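Local coordinates for protein aldehyde dehydrogenase (Anabaena variabilis, PDB 4H7N) that probably oxidises aldehydes to carboxylic acids with NAD+ as the electron acceptor, at residues Val10-Pro13 against Phe18-Val21; Glu72-Asp77 against Val85-Ser90; Gly306-Ile309 against Gln313-Ile316. One frame throughout, in Å; residues are numbered along the deposited sequence.

Interaction 1 (Val10-Pro13 against Phe18-Val21); sequences VRNP and FDYV
Val10 and Arg11 run antiparallel to Phe18-Tyr20, with Val10 N giving its hydrogen to Tyr20 O at 2.8 Å and Asp19 N giving its own to Val10 O at 3.1 Å. The first bond is bent (146° at the hydrogen). The second enters nearly in line with the Val10 carbonyl. Val10 O also receives a CA-H...O contact from Phe18. Arg11 and Phe18 form a non-hydrogen-bonded pair on one face of the ribbon. There the Phe18 ring turns its edge to the backbone, with CD1 3.6 Å from Arg11 N. On the other face Val10 and Tyr20 meet at their CB atoms, 4.0 Å apart. The far end of the tyrosine leads away, while the near edge of its ring faces Val10 CG2. These two short strands, 8-11 and 18-22, make a two-stranded beta hairpin on the surface of the chain, near its N-terminus. Past the strand end, Asn12 swings its amide across to Asp19. With CG anti to the backbone N (chi1 180°), Asn12 ND2 reaches Asp19 OD2 at 2.8 Å. The amide and carboxylate planes are 58° apart, and the nitrogen comes from above the carboxylate plane. Asp19 OD2 also accepts from Asn76 ND2, while Asp19 OD1 forms a salt bridge with Arg167. Arg167 also bonds Arg11 O. With an alanine here instead of Asp19, the Asn12 amide and Asn76 ND2 would probably both lose their shared acceptor, and Arg167 a charge partner. Asn12 OD1 accepts from Arg14 N and Thr15 N in the turn.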
# COMPACT_ATOMS: atom_id res chain seq x y z
N VAL A 10 -5.19 -25.96 -24.34
CA VAL A 10 -4.57 -24.66 -24.51
C VAL A 10 -4.29 -24.49 -25.99
O VAL A 10 -3.66 -25.36 -26.62
CB VAL A 10 -3.28 -24.54 -23.68
CG1 VAL A 10 -2.58 -23.21 -23.92
CG2 VAL A 10 -3.57 -24.72 -22.21
N ARG A 11 -4.81 -23.40 -26.55
CA ARG A 11 -4.65 -23.08 -27.95
C ARG A 11 -3.24 -22.58 -28.28
O ARG A 11 -2.60 -21.85 -27.52
CB ARG A 11 -5.74 -22.06 -28.32
CG ARG A 11 -5.64 -21.41 -29.68
CD ARG A 11 -6.87 -20.56 -29.94
NE ARG A 11 -6.83 -19.90 -31.22
CZ ARG A 11 -6.06 -18.84 -31.51
NH1 ARG A 11 -5.24 -18.31 -30.61
NH2 ARG A 11 -6.09 -18.31 -32.71
N ASN A 12 -2.73 -23.04 -29.40
CA ASN A 12 -1.52 -22.54 -30.00
C ASN A 12 -1.89 -21.32 -30.84
O ASN A 12 -2.74 -21.40 -31.73
CB ASN A 12 -0.93 -23.63 -30.89
CG ASN A 12 0.35 -23.22 -31.58
OD1 ASN A 12 0.48 -22.18 -32.18
ND2 ASN A 12 1.28 -24.15 -31.59
N PRO A 13 -1.27 -20.18 -30.54
CA PRO A 13 -1.64 -18.93 -31.20
C PRO A 13 -1.21 -18.83 -32.69
O PRO A 13 -1.77 -18.04 -33.41
CB PRO A 13 -0.92 -17.89 -30.36
CG PRO A 13 0.29 -18.59 -29.88
CD PRO A 13 -0.23 -19.97 -29.52
N PHE A 18 -5.32 -26.99 -30.51
CA PHE A 18 -4.99 -27.32 -29.12
C PHE A 18 -3.75 -28.18 -29.09
O PHE A 18 -3.70 -29.20 -29.74
CB PHE A 18 -6.12 -28.05 -28.44
CG PHE A 18 -7.32 -27.21 -28.14
CD1 PHE A 18 -7.20 -26.00 -27.46
CD2 PHE A 18 -8.60 -27.65 -28.49
CE1 PHE A 18 -8.31 -25.22 -27.18
CE2 PHE A 18 -9.73 -26.89 -28.20
CZ PHE A 18 -9.58 -25.67 -27.54
N ASP A 19 -2.72 -27.80 -28.37
CA ASP A 19 -1.51 -28.60 -28.41
C ASP A 19 -0.89 -28.74 -27.05
O ASP A 19 0.29 -29.03 -26.95
CB ASP A 19 -0.51 -28.03 -29.42
CG ASP A 19 0.09 -26.67 -28.96
OD1 ASP A 19 -0.39 -26.09 -27.94
OD2 ASP A 19 1.03 -26.20 -29.63
N TYR A 20 -1.68 -28.51 -25.99
CA TYR A 20 -1.16 -28.49 -24.66
C TYR A 20 -2.34 -28.59 -23.73
O TYR A 20 -3.43 -28.18 -24.10
CB TYR A 20 -0.43 -27.20 -24.40
CG TYR A 20 0.53 -27.23 -23.23
CD1 TYR A 20 1.73 -27.90 -23.35
CD2 TYR A 20 0.26 -26.55 -22.05
CE1 TYR A 20 2.63 -27.91 -22.31
CE2 TYR A 20 1.16 -26.56 -20.99
CZ TYR A 20 2.35 -27.23 -21.13
OH TYR A 20 3.29 -27.29 -20.15
N VAL A 21 -2.12 -29.17 -22.56
CA VAL A 21 -3.19 -29.38 -21.57
C VAL A 21 -2.64 -28.96 -20.24
O VAL A 21 -1.52 -29.29 -19.91
CB VAL A 21 -3.58 -30.86 -21.43
CG1 VAL A 21 -4.61 -31.04 -20.33
CG2 VAL A 21 -4.15 -31.37 -22.76

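Interaction 2 (Glu72-Asp77 against Val85-Ser90); sequences EALVND and VLEIDS
Leu74 points one methyl, CD2, into the angle between Glu87 and Ile88. These two neighbours on the facing helix meet the same methyl with different parts of their side chains. Ile88 offers its CG1 methylene, 4.1 Å from Leu74 CD2. Glu87 crosses Leu74 obliquely, with both its CB and its carboxylate end near the methyl. Its OE1 comes within 4.0 Å of Leu74 CD2, a packing contact only. Leu74 CG stands anti to the backbone N (chi1 -168°), which carries the branched end across to the other helix. The polar end of Glu87 is buried and is satisfied elsewhere. OE1 forms a salt bridge with Arg80, and OE2 accepts from Thr141 N. The carboxylate therefore links the turn between the helices to helix 139-144, which also packs on Leu74 through Pro139 and Leu140. Ile88 also touches Arg67, Leu70 and Thr71, nearer the start of helix 67-78. The backbones stay well apart, the nearest CA atoms, Leu74 and Ile88, being 9.0 Å from each other. This is side-chain packing between two consecutive helices, 67-78 and 82-106, joined by a short connection and packed across each other in the aldehyde dehydrogenase fold.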
# COMPACT_ATOMS: atom_id res chain seq x y z
N GLU A 72 12.09 -22.39 -26.75
CA GLU A 72 11.13 -23.16 -27.55
C GLU A 72 9.70 -23.09 -26.93
O GLU A 72 8.65 -22.98 -27.62
CB GLU A 72 11.65 -24.60 -27.71
CG GLU A 72 10.64 -25.64 -28.08
CD GLU A 72 11.25 -27.05 -28.02
OE1 GLU A 72 11.76 -27.48 -26.94
OE2 GLU A 72 11.25 -27.70 -29.04
N ALA A 73 9.63 -23.21 -25.62
CA ALA A 73 8.33 -23.15 -24.97
C ALA A 73 7.71 -21.76 -25.08
O ALA A 73 6.52 -21.63 -25.27
CB ALA A 73 8.41 -23.59 -23.53
N LEU A 74 8.54 -20.72 -25.00
CA LEU A 74 8.03 -19.35 -25.04
C LEU A 74 7.66 -18.95 -26.50
O LEU A 74 6.68 -18.25 -26.73
CB LEU A 74 9.01 -18.42 -24.33
CG LEU A 74 8.54 -17.02 -24.02
CD1 LEU A 74 7.28 -17.00 -23.16
CD2 LEU A 74 9.68 -16.30 -23.29
N VAL A 75 8.41 -19.41 -27.48
CA VAL A 75 7.97 -19.28 -28.89
C VAL A 75 6.57 -19.95 -29.08
O VAL A 75 5.68 -19.39 -29.70
CB VAL A 75 8.95 -19.95 -29.86
CG1 VAL A 75 8.36 -20.16 -31.24
CG2 VAL A 75 10.23 -19.15 -29.96
N ASN A 76 6.42 -21.15 -28.55
CA ASN A 76 5.16 -21.87 -28.64
C ASN A 76 4.03 -21.05 -27.97
O ASN A 76 2.92 -20.97 -28.53
CB ASN A 76 5.31 -23.23 -27.96
CG ASN A 76 4.27 -24.27 -28.38
OD1 ASN A 76 4.51 -25.49 -28.19
ND2 ASN A 76 3.12 -23.84 -28.90
N ASP A 77 4.31 -20.45 -26.81
CA ASP A 77 3.28 -19.65 -26.10
C ASP A 77 2.89 -18.39 -26.86
O ASP A 77 1.75 -17.98 -26.82
CB ASP A 77 3.76 -19.19 -24.70
CG ASP A 77 3.60 -20.24 -23.59
OD1 ASP A 77 2.61 -21.03 -23.56
OD2 ASP A 77 4.45 -20.22 -22.64
N VAL A 85 13.50 -13.82 -27.30
CA VAL A 85 14.90 -13.66 -26.90
C VAL A 85 15.04 -12.49 -25.90
O VAL A 85 15.67 -12.59 -24.88
CB VAL A 85 15.82 -13.44 -28.09
CG1 VAL A 85 17.26 -13.32 -27.63
CG2 VAL A 85 15.67 -14.60 -29.09
N LEU A 86 14.39 -11.38 -26.19
CA LEU A 86 14.46 -10.22 -25.29
C LEU A 86 13.82 -10.49 -23.96
O LEU A 86 14.35 -10.07 -22.92
CB LEU A 86 13.84 -8.98 -25.94
CG LEU A 86 14.34 -8.62 -27.35
CD1 LEU A 86 13.82 -7.22 -27.70
CD2 LEU A 86 15.86 -8.68 -27.54
N GLU A 87 12.69 -11.19 -23.95
CA GLU A 87 12.05 -11.52 -22.66
C GLU A 87 12.99 -12.33 -21.83
O GLU A 87 13.14 -12.08 -20.62
CB GLU A 87 10.79 -12.36 -22.83
CG GLU A 87 9.52 -11.63 -22.78
CD GLU A 87 8.30 -12.53 -22.65
OE1 GLU A 87 7.72 -12.80 -23.70
OE2 GLU A 87 7.90 -12.92 -21.50
N ILE A 88 13.62 -13.33 -22.46
CA ILE A 88 14.53 -14.17 -21.72
C ILE A 88 15.74 -13.39 -21.17
O ILE A 88 16.14 -13.58 -20.03
CB ILE A 88 14.97 -15.39 -22.53
CG1 ILE A 88 13.78 -16.30 -22.75
CG2 ILE A 88 16.03 -16.14 -21.76
CD1 ILE A 88 13.93 -17.40 -23.81
N ASP A 89 16.32 -12.53 -21.99
CA ASP A 89 17.48 -11.72 -21.59
C ASP A 89 17.10 -10.78 -20.43
O ASP A 89 17.83 -10.64 -19.46
CB ASP A 89 17.97 -10.89 -22.78
CG ASP A 89 18.72 -11.74 -23.82
OD1 ASP A 89 19.29 -12.79 -23.44
OD2 ASP A 89 18.73 -11.34 -25.01
N SER A 90 15.94 -10.17 -20.56
CA SER A 90 15.40 -9.26 -19.56
C SER A 90 15.10 -9.96 -18.21
O SER A 90 15.46 -9.47 -17.12
CB SER A 90 14.19 -8.56 -20.14
OG SER A 90 13.36 -8.03 -19.11

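Interaction 3 (Gly306-Ile309 against Gln313-Ile316); sequences GPII and QAGI
Ile308 meets the first turn of helix 311-326 through a single methyl, CG2, and van der Waals packing is what joins the two segments. The loop 306-309 leads into this helix and folds back on its first turn, so the contact is local loop-to-helix packing. CG2 is anti to the backbone N, with CG1 beside that nitrogen (chi1 -60°), and this turns the methyl to the helix. The closest approach is to the backbone: Ile308 CG2 lies 3.5 Å from Ala314 N. The apolar side-chain contacts are wider. Ile308 CG2 is 3.9 Å from Ala314 CB and 4.1 Å from Gln313 CB. The methyl thus lies against the backbone and the CB atoms of two successive helical residues. The CA atoms of Ile308 and Ala314 are 6.1 Å apart.

Polar bonds here go to other parts of the chain. Gln313 bends at chi2 (72°) and its end leads away from Ile308, and NE2 donates to Thr365 O. The loop backbone is held separately. Gly306 O accepts from Thr262 OG1, Ile309 N donates to Gln264 OE1, and Ile308 bonds to the backbone of Trp344. Ala314 also packs on Trp344 of strand 343-345.

All three touching residues are buried. The chemistry is therefore split in two: a methyl packs against the start of the helix, while hydrogen bonds to other parts of the chain hold the loop and the glutamine amide.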
# COMPACT_ATOMS: atom_id res chain seq x y z
N GLY A 306 4.40 -10.77 -34.46
CA GLY A 306 3.73 -12.04 -34.15
C GLY A 306 2.21 -11.98 -34.21
O GLY A 306 1.63 -10.92 -34.41
N PRO A 307 1.56 -13.11 -33.98
CA PRO A 307 0.13 -13.18 -33.99
C PRO A 307 -0.49 -12.56 -32.76
O PRO A 307 0.18 -12.40 -31.72
CB PRO A 307 -0.14 -14.68 -33.99
CG PRO A 307 1.01 -15.28 -33.27
CD PRO A 307 2.17 -14.41 -33.63
N ILE A 308 -1.78 -12.30 -32.84
CA ILE A 308 -2.55 -11.97 -31.67
C ILE A 308 -2.71 -13.25 -30.89
O ILE A 308 -3.29 -14.19 -31.39
CB ILE A 308 -3.91 -11.43 -32.07
CG1 ILE A 308 -3.69 -10.19 -32.94
CG2 ILE A 308 -4.76 -11.14 -30.86
CD1 ILE A 308 -4.87 -9.91 -33.82
N ILE A 309 -2.21 -13.25 -29.65
CA ILE A 309 -2.03 -14.47 -28.88
C ILE A 309 -3.36 -15.04 -28.40
O ILE A 309 -3.59 -16.23 -28.48
CB ILE A 309 -1.10 -14.18 -27.70
CG1 ILE A 309 0.32 -13.96 -28.20
CG2 ILE A 309 -1.11 -15.31 -26.70
CD1 ILE A 309 1.21 -13.40 -27.13
N GLN A 313 -8.81 -11.40 -27.59
CA GLN A 313 -8.22 -10.12 -27.93
C GLN A 313 -8.33 -9.81 -29.43
O GLN A 313 -8.55 -8.66 -29.83
CB GLN A 313 -6.77 -10.03 -27.49
CG GLN A 313 -6.35 -8.59 -27.40
CD GLN A 313 -7.02 -7.93 -26.20
OE1 GLN A 313 -7.16 -8.57 -25.16
NE2 GLN A 313 -7.48 -6.69 -26.35
N ALA A 314 -8.23 -10.83 -30.26
CA ALA A 314 -8.48 -10.66 -31.68
C ALA A 314 -9.88 -10.10 -31.93
O ALA A 314 -10.03 -9.21 -32.77
CB ALA A 314 -8.28 -11.96 -32.42
N GLY A 315 -10.88 -10.62 -31.20
CA GLY A 315 -12.23 -10.12 -31.30
C GLY A 315 -12.32 -8.66 -30.88
O GLY A 315 -13.00 -7.89 -31.53
N ILE A 316 -11.66 -8.28 -29.79
CA ILE A 316 -11.69 -6.90 -29.33
C ILE A 316 -11.06 -5.94 -30.35
O ILE A 316 -11.61 -4.87 -30.65
CB ILE A 316 -10.95 -6.76 -27.99
CG1 ILE A 316 -11.79 -7.42 -26.86
CG2 ILE A 316 -10.65 -5.30 -27.71
CD1 ILE A 316 -11.04 -7.58 -25.53

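How the interactions relate
The three contacts follow one another along the chain, interaction 1 first and interaction 3 last, with centres 15 to 18 Å apart. They share no strand or helix: interaction 1 is the hairpin of strands 8-11 and 18-22, interaction 2 pairs helices 67-78 and 82-106, and interaction 3 sets a loop on helix 311-326. They nevertheless touch. Interactions 1 and 2 meet where Pro13 rests on the backbone of Asn76 and Asp77. Pro13 also packs on Ile309 and Pro307 of interaction 3, and Ile309 reaches Asp77. The N-terminal hairpin and the turn after its first strand thus touch both helix 67-78 and a loop from much later in the sequence.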